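Local coordinates for arginine 3rd transport system periplasmic binding protein (Legionella pneumophila subsp. pneumophila str. Philadelphia 1, PDB 3KZG) that probably captures arginine in the periplasm and hands it to an ABC-type importer in the inner membrane, at residues A[85-90]-A[193-198]; A[70-75]-A[187-192]; A[35-40]-A[209-214]; A[4-9]-A[63-68]. One frame throughout, in Å; residues are numbered along the deposited sequence.

Contact 1 (A[85-90]-A[193-198]); sequences LPYMES and YSIMAN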
# COMPACT_ATOMS: atom_id res chain seq x y z
N LEU A 85 -11.20 -20.80 9.36
CA LEU A 85 -9.88 -20.21 9.52
C LEU A 85 -10.08 -19.13 10.58
O LEU A 85 -11.15 -18.51 10.64
CB LEU A 85 -9.41 -19.57 8.22
CG LEU A 85 -9.32 -20.48 6.99
CD1 LEU A 85 -8.96 -19.65 5.76
CD2 LEU A 85 -8.29 -21.56 7.25
N PRO A 86 -9.09 -18.90 11.44
CA PRO A 86 -9.28 -17.86 12.45
C PRO A 86 -9.33 -16.52 11.72
O PRO A 86 -8.66 -16.34 10.70
CB PRO A 86 -8.04 -18.00 13.33
CG PRO A 86 -6.99 -18.49 12.36
CD PRO A 86 -7.74 -19.50 11.53
N TYR A 87 -10.14 -15.58 12.22
CA TYR A 87 -10.25 -14.27 11.58
C TYR A 87 -9.57 -13.21 12.42
O TYR A 87 -9.60 -12.03 12.08
CB TYR A 87 -11.73 -13.88 11.39
CG TYR A 87 -12.58 -13.91 12.65
CD1 TYR A 87 -12.53 -12.88 13.60
CD2 TYR A 87 -13.46 -14.97 12.88
CE1 TYR A 87 -13.35 -12.91 14.74
CE2 TYR A 87 -14.28 -15.00 14.01
CZ TYR A 87 -14.22 -13.98 14.93
OH TYR A 87 -15.05 -14.04 16.05
N MSE A 88 -8.95 -13.64 13.51
CA MSE A 88 -8.28 -12.70 14.40
C MSE A 88 -7.45 -13.46 15.44
O MSE A 88 -7.83 -14.55 15.87
CB MSE A 88 -9.35 -11.84 15.10
CG MSE A 88 -8.84 -10.80 16.07
SE MSE A 88 -10.28 -9.65 16.69
CE MSE A 88 -9.27 -8.55 17.94
N GLU A 89 -6.31 -12.89 15.81
CA GLU A 89 -5.46 -13.53 16.81
C GLU A 89 -6.18 -13.45 18.16
O GLU A 89 -6.81 -12.45 18.46
CB GLU A 89 -4.11 -12.81 16.90
CG GLU A 89 -3.14 -13.46 17.87
CD GLU A 89 -1.78 -12.77 17.89
OE1 GLU A 89 -1.67 -11.65 18.42
OE2 GLU A 89 -0.82 -13.36 17.36
N SER A 90 -6.08 -14.51 18.96
CA SER A 90 -6.74 -14.51 20.26
C SER A 90 -5.75 -14.32 21.41
O SER A 90 -4.80 -15.08 21.57
CB SER A 90 -7.52 -15.83 20.47
OG SER A 90 -6.68 -16.96 20.37
N TYR A 193 -9.56 -16.47 17.09
CA TYR A 193 -11.02 -16.44 17.16
C TYR A 193 -11.51 -16.95 15.82
O TYR A 193 -11.00 -16.57 14.77
CB TYR A 193 -11.54 -15.01 17.41
CG TYR A 193 -11.11 -14.40 18.73
CD1 TYR A 193 -11.33 -15.07 19.93
CD2 TYR A 193 -10.46 -13.16 18.77
CE1 TYR A 193 -10.92 -14.52 21.15
CE2 TYR A 193 -10.05 -12.60 19.98
CZ TYR A 193 -10.28 -13.29 21.16
OH TYR A 193 -9.86 -12.75 22.36
N SER A 194 -12.51 -17.82 15.86
CA SER A 194 -13.02 -18.42 14.63
C SER A 194 -14.51 -18.73 14.66
O SER A 194 -15.15 -18.70 15.71
CB SER A 194 -12.23 -19.70 14.34
OG SER A 194 -12.94 -20.56 13.48
N ILE A 195 -15.06 -19.02 13.49
CA ILE A 195 -16.46 -19.37 13.34
C ILE A 195 -16.55 -20.87 13.60
O ILE A 195 -15.84 -21.66 12.96
CB ILE A 195 -16.95 -19.00 11.93
CG1 ILE A 195 -16.85 -17.48 11.75
CG2 ILE A 195 -18.39 -19.46 11.72
CD1 ILE A 195 -17.23 -16.99 10.38
N MSE A 196 -17.40 -21.27 14.54
CA MSE A 196 -17.54 -22.66 14.94
C MSE A 196 -18.76 -23.35 14.34
O MSE A 196 -19.80 -22.73 14.10
CB MSE A 196 -17.59 -22.72 16.46
CG MSE A 196 -17.35 -24.08 17.09
SE MSE A 196 -17.25 -23.86 19.00
CE MSE A 196 -19.14 -23.44 19.32
N ALA A 197 -18.64 -24.65 14.10
CA ALA A 197 -19.74 -25.41 13.53
C ALA A 197 -19.63 -26.87 13.91
O ALA A 197 -18.63 -27.29 14.51
CB ALA A 197 -19.74 -25.26 12.01
N ASN A 198 -20.67 -27.64 13.60
CA ASN A 198 -20.67 -29.06 13.90
C ASN A 198 -19.79 -29.75 12.85
O ASN A 198 -19.70 -29.28 11.71
CB ASN A 198 -22.10 -29.62 13.87
CG ASN A 198 -22.94 -29.10 15.03
OD1 ASN A 198 -23.99 -28.48 14.83
ND2 ASN A 198 -22.49 -29.37 16.25
O HOH W 1 -15.96 -16.38 17.27

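Contact 2 (A[70-75]-A[187-192]); sequences SMIITD and ISIGEG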
# COMPACT_ATOMS: atom_id res chain seq x y z
N SER A 70 -16.30 -14.45 19.59
CA SER A 70 -14.91 -14.48 20.02
C SER A 70 -14.57 -15.89 20.50
O SER A 70 -14.02 -16.08 21.58
CB SER A 70 -14.67 -13.44 21.14
OG SER A 70 -15.41 -13.72 22.31
N MSE A 71 -14.89 -16.88 19.67
CA MSE A 71 -14.63 -18.27 20.01
C MSE A 71 -13.21 -18.71 19.71
O MSE A 71 -12.81 -18.81 18.55
CB MSE A 71 -15.59 -19.18 19.25
CG MSE A 71 -15.60 -20.60 19.81
SE MSE A 71 -16.21 -20.56 21.65
CE MSE A 71 -18.04 -20.04 21.28
N ILE A 72 -12.45 -18.99 20.76
CA ILE A 72 -11.06 -19.39 20.61
C ILE A 72 -10.88 -20.86 20.22
O ILE A 72 -11.38 -21.76 20.90
CB ILE A 72 -10.26 -19.13 21.89
CG1 ILE A 72 -10.38 -17.66 22.29
CG2 ILE A 72 -8.79 -19.51 21.67
CD1 ILE A 72 -9.74 -17.33 23.61
N ILE A 73 -10.14 -21.08 19.14
CA ILE A 73 -9.86 -22.43 18.68
C ILE A 73 -8.94 -23.10 19.69
O ILE A 73 -7.83 -22.64 19.93
CB ILE A 73 -9.11 -22.43 17.33
CG1 ILE A 73 -9.94 -21.75 16.25
CG2 ILE A 73 -8.79 -23.87 16.91
CD1 ILE A 73 -9.26 -21.74 14.91
N THR A 74 -9.42 -24.19 20.29
CA THR A 74 -8.63 -24.94 21.26
C THR A 74 -8.80 -26.42 20.95
O THR A 74 -9.79 -26.82 20.35
CB THR A 74 -9.11 -24.71 22.71
OG1 THR A 74 -10.41 -25.29 22.88
CG2 THR A 74 -9.17 -23.23 23.04
N ASP A 75 -7.83 -27.22 21.36
CA ASP A 75 -7.91 -28.66 21.11
C ASP A 75 -9.14 -29.28 21.79
O ASP A 75 -9.79 -30.15 21.22
CB ASP A 75 -6.64 -29.35 21.59
CG ASP A 75 -5.47 -29.11 20.66
OD1 ASP A 75 -5.64 -29.30 19.44
OD2 ASP A 75 -4.38 -28.74 21.15
N ILE A 187 -1.89 -11.81 26.73
CA ILE A 187 -1.38 -13.18 26.73
C ILE A 187 -1.92 -14.01 25.57
O ILE A 187 -3.13 -14.09 25.36
CB ILE A 187 -1.73 -13.91 28.04
CG1 ILE A 187 -1.37 -13.05 29.25
CG2 ILE A 187 -1.01 -15.25 28.10
CD1 ILE A 187 0.10 -12.68 29.34
N SER A 188 -1.02 -14.64 24.82
CA SER A 188 -1.45 -15.46 23.70
C SER A 188 -2.18 -16.69 24.25
O SER A 188 -1.68 -17.37 25.13
CB SER A 188 -0.25 -15.91 22.86
OG SER A 188 -0.68 -16.62 21.71
N ILE A 189 -3.37 -16.96 23.73
CA ILE A 189 -4.12 -18.12 24.19
C ILE A 189 -4.93 -18.69 23.04
O ILE A 189 -5.63 -17.97 22.33
CB ILE A 189 -5.06 -17.75 25.35
CG1 ILE A 189 -5.82 -19.00 25.81
CG2 ILE A 189 -6.01 -16.64 24.92
CD1 ILE A 189 -6.80 -18.75 26.93
N GLY A 190 -4.83 -20.00 22.85
CA GLY A 190 -5.57 -20.63 21.78
C GLY A 190 -4.97 -20.34 20.42
O GLY A 190 -3.89 -19.77 20.31
N GLU A 191 -5.69 -20.70 19.36
CA GLU A 191 -5.20 -20.49 18.01
C GLU A 191 -6.02 -19.50 17.19
O GLU A 191 -6.11 -19.63 15.97
CB GLU A 191 -5.13 -21.85 17.28
CG GLU A 191 -4.35 -22.90 18.05
CD GLU A 191 -4.20 -24.21 17.30
OE1 GLU A 191 -3.70 -24.20 16.16
OE2 GLU A 191 -4.60 -25.26 17.86
N GLY A 192 -6.60 -18.51 17.87
CA GLY A 192 -7.37 -17.49 17.17
C GLY A 192 -8.87 -17.59 17.31
O GLY A 192 -9.40 -18.65 17.62

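Contact 3 (A[35-40]-A[209-214]); sequences QEICRR and NKILLE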
# COMPACT_ATOMS: atom_id res chain seq x y z
N GLN A 35 -21.98 -10.82 9.07
CA GLN A 35 -22.92 -10.20 8.14
C GLN A 35 -22.32 -10.16 6.74
O GLN A 35 -22.96 -10.55 5.76
CB GLN A 35 -23.24 -8.78 8.60
CG GLN A 35 -24.29 -8.05 7.78
CD GLN A 35 -25.67 -8.67 7.92
OE1 GLN A 35 -25.96 -9.72 7.35
NE2 GLN A 35 -26.53 -8.01 8.70
N GLU A 36 -21.08 -9.70 6.64
CA GLU A 36 -20.38 -9.60 5.36
C GLU A 36 -20.13 -10.98 4.72
O GLU A 36 -20.28 -11.15 3.51
CB GLU A 36 -19.06 -8.85 5.55
CG GLU A 36 -18.21 -8.70 4.31
CD GLU A 36 -18.94 -8.03 3.17
OE1 GLU A 36 -19.87 -7.24 3.44
OE2 GLU A 36 -18.57 -8.27 2.00
N ILE A 37 -19.75 -11.96 5.54
CA ILE A 37 -19.50 -13.31 5.04
C ILE A 37 -20.77 -13.91 4.42
O ILE A 37 -20.71 -14.59 3.39
CB ILE A 37 -19.00 -14.24 6.17
CG1 ILE A 37 -17.60 -13.81 6.61
CG2 ILE A 37 -18.99 -15.69 5.70
CD1 ILE A 37 -17.04 -14.60 7.77
N CYS A 38 -21.92 -13.64 5.04
CA CYS A 38 -23.19 -14.16 4.54
C CYS A 38 -23.58 -13.57 3.18
O CYS A 38 -24.09 -14.29 2.33
CB CYS A 38 -24.31 -13.92 5.55
SG CYS A 38 -24.23 -14.99 6.99
N ARG A 39 -23.33 -12.28 2.96
CA ARG A 39 -23.69 -11.69 1.68
C ARG A 39 -22.83 -12.28 0.57
O ARG A 39 -23.28 -12.44 -0.57
CB ARG A 39 -23.56 -10.17 1.69
CG ARG A 39 -22.15 -9.63 1.87
CD ARG A 39 -22.15 -8.10 1.80
NE ARG A 39 -22.32 -7.61 0.44
CZ ARG A 39 -21.36 -7.62 -0.48
NH1 ARG A 39 -20.16 -8.11 -0.19
NH2 ARG A 39 -21.60 -7.16 -1.70
N ARG A 40 -21.59 -12.62 0.91
CA ARG A 40 -20.67 -13.21 -0.05
C ARG A 40 -21.10 -14.65 -0.31
O ARG A 40 -20.82 -15.21 -1.36
CB ARG A 40 -19.24 -13.15 0.49
CG ARG A 40 -18.67 -11.74 0.45
CD ARG A 40 -17.32 -11.62 1.13
NE ARG A 40 -16.86 -10.24 1.13
CZ ARG A 40 -15.97 -9.74 0.29
NH1 ARG A 40 -15.40 -10.51 -0.63
NH2 ARG A 40 -15.65 -8.45 0.35
N ASN A 209 -14.17 -20.33 4.48
CA ASN A 209 -12.73 -20.12 4.47
C ASN A 209 -12.32 -19.38 3.20
O ASN A 209 -11.55 -18.42 3.26
CB ASN A 209 -11.99 -21.46 4.58
CG ASN A 209 -12.11 -22.08 5.96
OD1 ASN A 209 -12.50 -21.41 6.92
ND2 ASN A 209 -11.78 -23.37 6.07
N LYS A 210 -12.84 -19.82 2.06
CA LYS A 210 -12.52 -19.15 0.80
C LYS A 210 -12.93 -17.69 0.89
O LYS A 210 -12.17 -16.81 0.48
CB LYS A 210 -13.22 -19.84 -0.38
CG LYS A 210 -12.67 -21.22 -0.68
CD LYS A 210 -12.97 -21.70 -2.10
CE LYS A 210 -14.45 -21.97 -2.31
NZ LYS A 210 -14.70 -22.66 -3.62
N ILE A 211 -14.13 -17.43 1.43
CA ILE A 211 -14.64 -16.07 1.57
C ILE A 211 -13.70 -15.23 2.45
O ILE A 211 -13.44 -14.06 2.14
CB ILE A 211 -16.05 -16.04 2.23
CG1 ILE A 211 -17.09 -16.68 1.29
CG2 ILE A 211 -16.47 -14.61 2.54
CD1 ILE A 211 -17.19 -16.00 -0.06
N LEU A 212 -13.23 -15.81 3.54
CA LEU A 212 -12.32 -15.11 4.45
C LEU A 212 -11.02 -14.75 3.74
O LEU A 212 -10.47 -13.68 3.96
CB LEU A 212 -12.01 -15.98 5.68
CG LEU A 212 -13.11 -16.12 6.75
CD1 LEU A 212 -12.69 -17.16 7.79
CD2 LEU A 212 -13.34 -14.77 7.42
N LEU A 213 -10.54 -15.65 2.89
CA LEU A 213 -9.32 -15.40 2.14
C LEU A 213 -9.54 -14.28 1.12
O LEU A 213 -8.68 -13.41 0.96
CB LEU A 213 -8.85 -16.69 1.45
CG LEU A 213 -8.33 -17.78 2.39
CD1 LEU A 213 -8.05 -19.07 1.64
CD2 LEU A 213 -7.06 -17.27 3.08
N GLU A 214 -10.69 -14.28 0.46
CA GLU A 214 -10.99 -13.25 -0.53
C GLU A 214 -11.20 -11.89 0.12
O GLU A 214 -10.95 -10.85 -0.49
CB GLU A 214 -12.23 -13.66 -1.33
CG GLU A 214 -12.13 -15.09 -1.84
CD GLU A 214 -13.37 -15.59 -2.53
OE1 GLU A 214 -14.48 -15.34 -2.02
OE2 GLU A 214 -13.24 -16.26 -3.57
O HOH W 2 -16.00 -13.24 -1.43

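Contact 4 (A[4-9]-A[63-68]); sequences NLTIGT and EVDLVI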
# COMPACT_ATOMS: atom_id res chain seq x y z
N ASN A 4 -30.61 -19.10 3.76
CA ASN A 4 -30.70 -18.23 4.92
C ASN A 4 -30.05 -18.95 6.09
O ASN A 4 -30.40 -20.10 6.40
CB ASN A 4 -32.17 -17.92 5.23
CG ASN A 4 -32.33 -16.82 6.27
OD1 ASN A 4 -33.45 -16.38 6.55
ND2 ASN A 4 -31.23 -16.37 6.86
N LEU A 5 -29.11 -18.28 6.75
CA LEU A 5 -28.40 -18.87 7.87
C LEU A 5 -28.81 -18.25 9.21
O LEU A 5 -29.19 -17.09 9.28
CB LEU A 5 -26.89 -18.70 7.68
CG LEU A 5 -26.26 -19.35 6.44
CD1 LEU A 5 -24.79 -18.94 6.34
CD2 LEU A 5 -26.40 -20.86 6.52
N THR A 6 -28.71 -19.06 10.26
CA THR A 6 -29.03 -18.64 11.61
C THR A 6 -27.74 -18.74 12.41
O THR A 6 -27.24 -19.84 12.65
CB THR A 6 -30.12 -19.55 12.23
OG1 THR A 6 -31.35 -19.40 11.50
CG2 THR A 6 -30.35 -19.20 13.70
N ILE A 7 -27.21 -17.59 12.82
CA ILE A 7 -25.96 -17.58 13.58
C ILE A 7 -26.16 -17.24 15.05
O ILE A 7 -26.81 -16.26 15.39
CB ILE A 7 -24.95 -16.56 12.99
CG1 ILE A 7 -24.71 -16.84 11.51
CG2 ILE A 7 -23.64 -16.64 13.76
CD1 ILE A 7 -25.81 -16.36 10.61
N GLY A 8 -25.60 -18.07 15.91
CA GLY A 8 -25.69 -17.82 17.33
C GLY A 8 -24.49 -17.00 17.77
O GLY A 8 -23.38 -17.24 17.30
N THR A 9 -24.73 -16.02 18.63
CA THR A 9 -23.67 -15.16 19.15
C THR A 9 -24.01 -14.86 20.60
O THR A 9 -25.17 -14.99 21.00
CB THR A 9 -23.58 -13.83 18.36
OG1 THR A 9 -22.45 -13.08 18.81
CG2 THR A 9 -24.85 -13.01 18.55
N GLU A 63 -29.79 -25.58 16.72
CA GLU A 63 -30.69 -24.45 16.93
C GLU A 63 -30.19 -23.33 16.03
O GLU A 63 -30.94 -22.43 15.63
CB GLU A 63 -30.64 -23.99 18.39
CG GLU A 63 -31.16 -25.00 19.41
CD GLU A 63 -31.12 -24.46 20.83
OE1 GLU A 63 -31.71 -23.39 21.08
OE2 GLU A 63 -30.50 -25.11 21.70
N VAL A 64 -28.90 -23.39 15.71
CA VAL A 64 -28.25 -22.42 14.85
C VAL A 64 -27.30 -23.15 13.90
O VAL A 64 -26.82 -24.24 14.20
CB VAL A 64 -27.44 -21.40 15.66
CG1 VAL A 64 -28.36 -20.64 16.59
CG2 VAL A 64 -26.36 -22.12 16.44
N ASP A 65 -27.03 -22.54 12.75
CA ASP A 65 -26.15 -23.16 11.76
C ASP A 65 -24.67 -22.95 12.09
O ASP A 65 -23.85 -23.83 11.86
CB ASP A 65 -26.44 -22.58 10.38
CG ASP A 65 -27.86 -22.85 9.95
OD1 ASP A 65 -28.24 -24.04 9.94
OD2 ASP A 65 -28.58 -21.89 9.62
N LEU A 66 -24.36 -21.77 12.62
CA LEU A 66 -22.99 -21.42 12.96
C LEU A 66 -22.95 -20.61 14.24
O LEU A 66 -23.98 -20.14 14.72
CB LEU A 66 -22.38 -20.59 11.82
CG LEU A 66 -22.31 -21.25 10.45
CD1 LEU A 66 -22.00 -20.20 9.39
CD2 LEU A 66 -21.26 -22.35 10.45
N VAL A 67 -21.75 -20.45 14.79
CA VAL A 67 -21.56 -19.66 15.99
C VAL A 67 -20.32 -18.78 15.83
O VAL A 67 -19.28 -19.23 15.35
CB VAL A 67 -21.36 -20.54 17.24
CG1 VAL A 67 -20.81 -19.71 18.39
CG2 VAL A 67 -22.70 -21.15 17.65
N ILE A 68 -20.46 -17.52 16.21
CA ILE A 68 -19.38 -16.55 16.17
C ILE A 68 -19.54 -15.67 17.41
O ILE A 68 -20.49 -14.90 17.52
CB ILE A 68 -19.41 -15.68 14.89
CG1 ILE A 68 -18.21 -14.73 14.88
CG2 ILE A 68 -20.73 -14.92 14.77
CD1 ILE A 68 -18.03 -13.97 13.59

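Contact 1 (A[85-90]-A[193-198])
The ring of Tyr-193 takes Ser-90 over one face, with Ser-90 CB 3.8 Å from the ring centroid, close to the normal. These segments belong to the hinge of a two-lobed periplasmic binding protein: 85-90 leads out of one lobe into strand 91-97 of the other, and 193-198 returns. At the edge of the Tyr-193 ring, in its plane, lies Met-88 CG, 3.9 Å from Tyr-193 CD2. Met-88 is a selenomethionine with its chain extended, CG anti to the backbone N (chi1 -180°), which carries SE along the same rim in a Met-aromatic contact. Another ring, that of Phe-16, stands edge-to-face to Tyr-193. The Tyr-87 ring has Tyr-193 O over one face, near the rim, while Tyr-193 CB makes an off-centre CH-pi contact; Ile-195 N comes to the ring edge. Two backbone hydrogen bonds join the chains. Tyr-87 N donates to Tyr-193 O at 2.9 Å, and Tyr-193 N donates to Met-88 O. Tyr-193 O therefore lies over the Tyr-87 ring and also accepts from the N-H of that residue. At the far end of that ring, one water joins Tyr-87 OH (2.8 Å) to Ser-194 O, to which it donates at 2.9 Å.

Contact 2 (A[70-75]-A[187-192])
Ile-73 and the Glu-191/Gly-192 turn share two backbone hydrogen bonds at the interlobe hinge of this periplasmic binding protein, where the chain coming back from strand 180-188 of one lobe meets a loop of the other. Ile-73 N donates almost straight (170°) to Gly-192 O at 3.0 Å, and Glu-191 N donates to Ile-73 O at 2.9 Å, in the carbonyl plane. Ile-73 CG1 folds back beside its own N, 3.4 Å from Gly-192 O, and the Glu-191 chain crosses the Ile-73 branch at about a right angle, with the two CB atoms touching.

Next to this, Ile-72 has CG1 beside the backbone N (chi1 -56°), which puts CG2 anti to that N and presses it on Gly-190 CA at 3.4 Å, a tight fit that a backbone without a side chain can accept; the positive phi of Gly-190 also suits glycine. Ile-72 CD1 meets Ile-189 CG2 at 4.0 Å. Both isoleucines also touch Tyr-121 on helix 121-127 of the second lobe.

Farther out, Ser-90 OG hydrogen-bonds both Ile-189 O and Gly-192 N, bridging the turn. Lys-78 makes long, weak ion pairs with both acids at the margin, probably easing their mutual repulsion: Asp-75 OD1 lies 4.5 Å from Glu-191 OE2.

Contact 3 (A[35-40]-A[209-214])
Ile-37 and Arg-40 of helix 29-40 pack against Ile-211 and Leu-212 of helix 202-217, a steep helix-helix crossing in the first lobe of the binding protein. The short segments approach to 10.0 Å between axes, with a crossing angle of 109°.

The apolar part centres on Ile-211. Its CG2, anti to the backbone N, reaches in under the aliphatic stem of Arg-40 and comes 3.4 Å from Arg-40 CD, while Ile-211 CD1 lies 3.6 Å from Arg-40 CB. One turn back on the first helix, Ile-37 sends CD1 onto Leu-212 CD2 at 3.7 Å, and its CG2 brushes that of Ile-211. Met-215 and Ile-208 of helix 202-217 widen this patch, as does Ile-195 from the hinge side.

The charged part starts within the first helix. Glu-36 OE2 accepts from two arginines, on different sides of the oxygen: Arg-39 NH1 comes on the syn side at 2.7 Å, and Arg-40 NE donates to the anti lone pair of Glu-36 OE2, also at 2.7 Å. With two cations on it, the carboxylate is probably well stabilised as an anion. The Arg-40 chain runs extended from CG to NE (chi3 -177°), which carries the guanidinium past Ile-211 toward the end of the second helix, where NH1 forms a salt bridge with Asp-218.

The polar link between the two segments is water-mediated. Water 2 lies at the guanidinium edge, accepting from Arg-40 NH1 at 2.9 Å and donating to Glu-214 OE1 at 2.7 Å.

Contact 4 (A[4-9]-A[63-68])
A parallel strand pairing from the beta-alpha-beta core of the first lobe joins residues 6-9 of strand 4-13 to residues 64-68. Ile-7 pairs with Leu-66 and Gly-8 with Val-67. Gly-8 carries the regular part: its N donates to Leu-66 O at 2.9 Å, and its O accepts from Ile-68 N at 3.1 Å.

Toward the start of the pairing the pattern changes. Thr-6 O is gripped by Asp-65 N at 2.7 Å, in the carbonyl plane, and more weakly by Leu-66 N. The Asp-65 side chain turns back to accept from the Thr-6 backbone: Thr-6 N meets OD2 on the anti side at 2.9 Å, 18° out of the carboxylate plane. Asp-65 thus holds both polar backbone atoms of Thr-6, one by its main chain and one by its carboxylate. At the other end Thr-9 adds a side-chain bond. With OG1 anti to the backbone N (chi1 -174°), its hydroxyl donates to Ile-68 O at 3.0 Å, in the carbonyl plane.

Above and below the strands the side chains sort by face. Ile-7 CG2 presses on Ile-68 CG2 at 3.5 Å, on the same face as Leu-66, while Val-64 covers Gly-8 from the face of Val-67, CB lying 3.8 Å from Gly-8 N.

Strand 4-13 is central here: Leu-5, Ile-7 and Thr-9 bond through their backbones to strand 44-50 on its other edge. Helix 29-40 covers the Ile-7 and Ile-68 side through Met-34, and helix 55-60 packs its Leu-55 and Leu-59 on Val-67.

From the N terminus, contact 4 opens with strand 4-13 and closes the first loop at 63-68, within the first lobe. Contact 3 starts inside that loop, at helix 29-40, and closes only at helix 202-217, so it crosses contact 4 and brings the late helix back to the N-terminal lobe. Contact 2 opens at 70-75 and contact 1 at 85-90; they close in the same order, at 187-192 and 193-198, and therefore cross each other while both nest inside contact 3. The chain between builds the second lobe, so these two lie where it leaves and returns. Met-196 N bonds Val-67 O, tying contact 1 to contact 4.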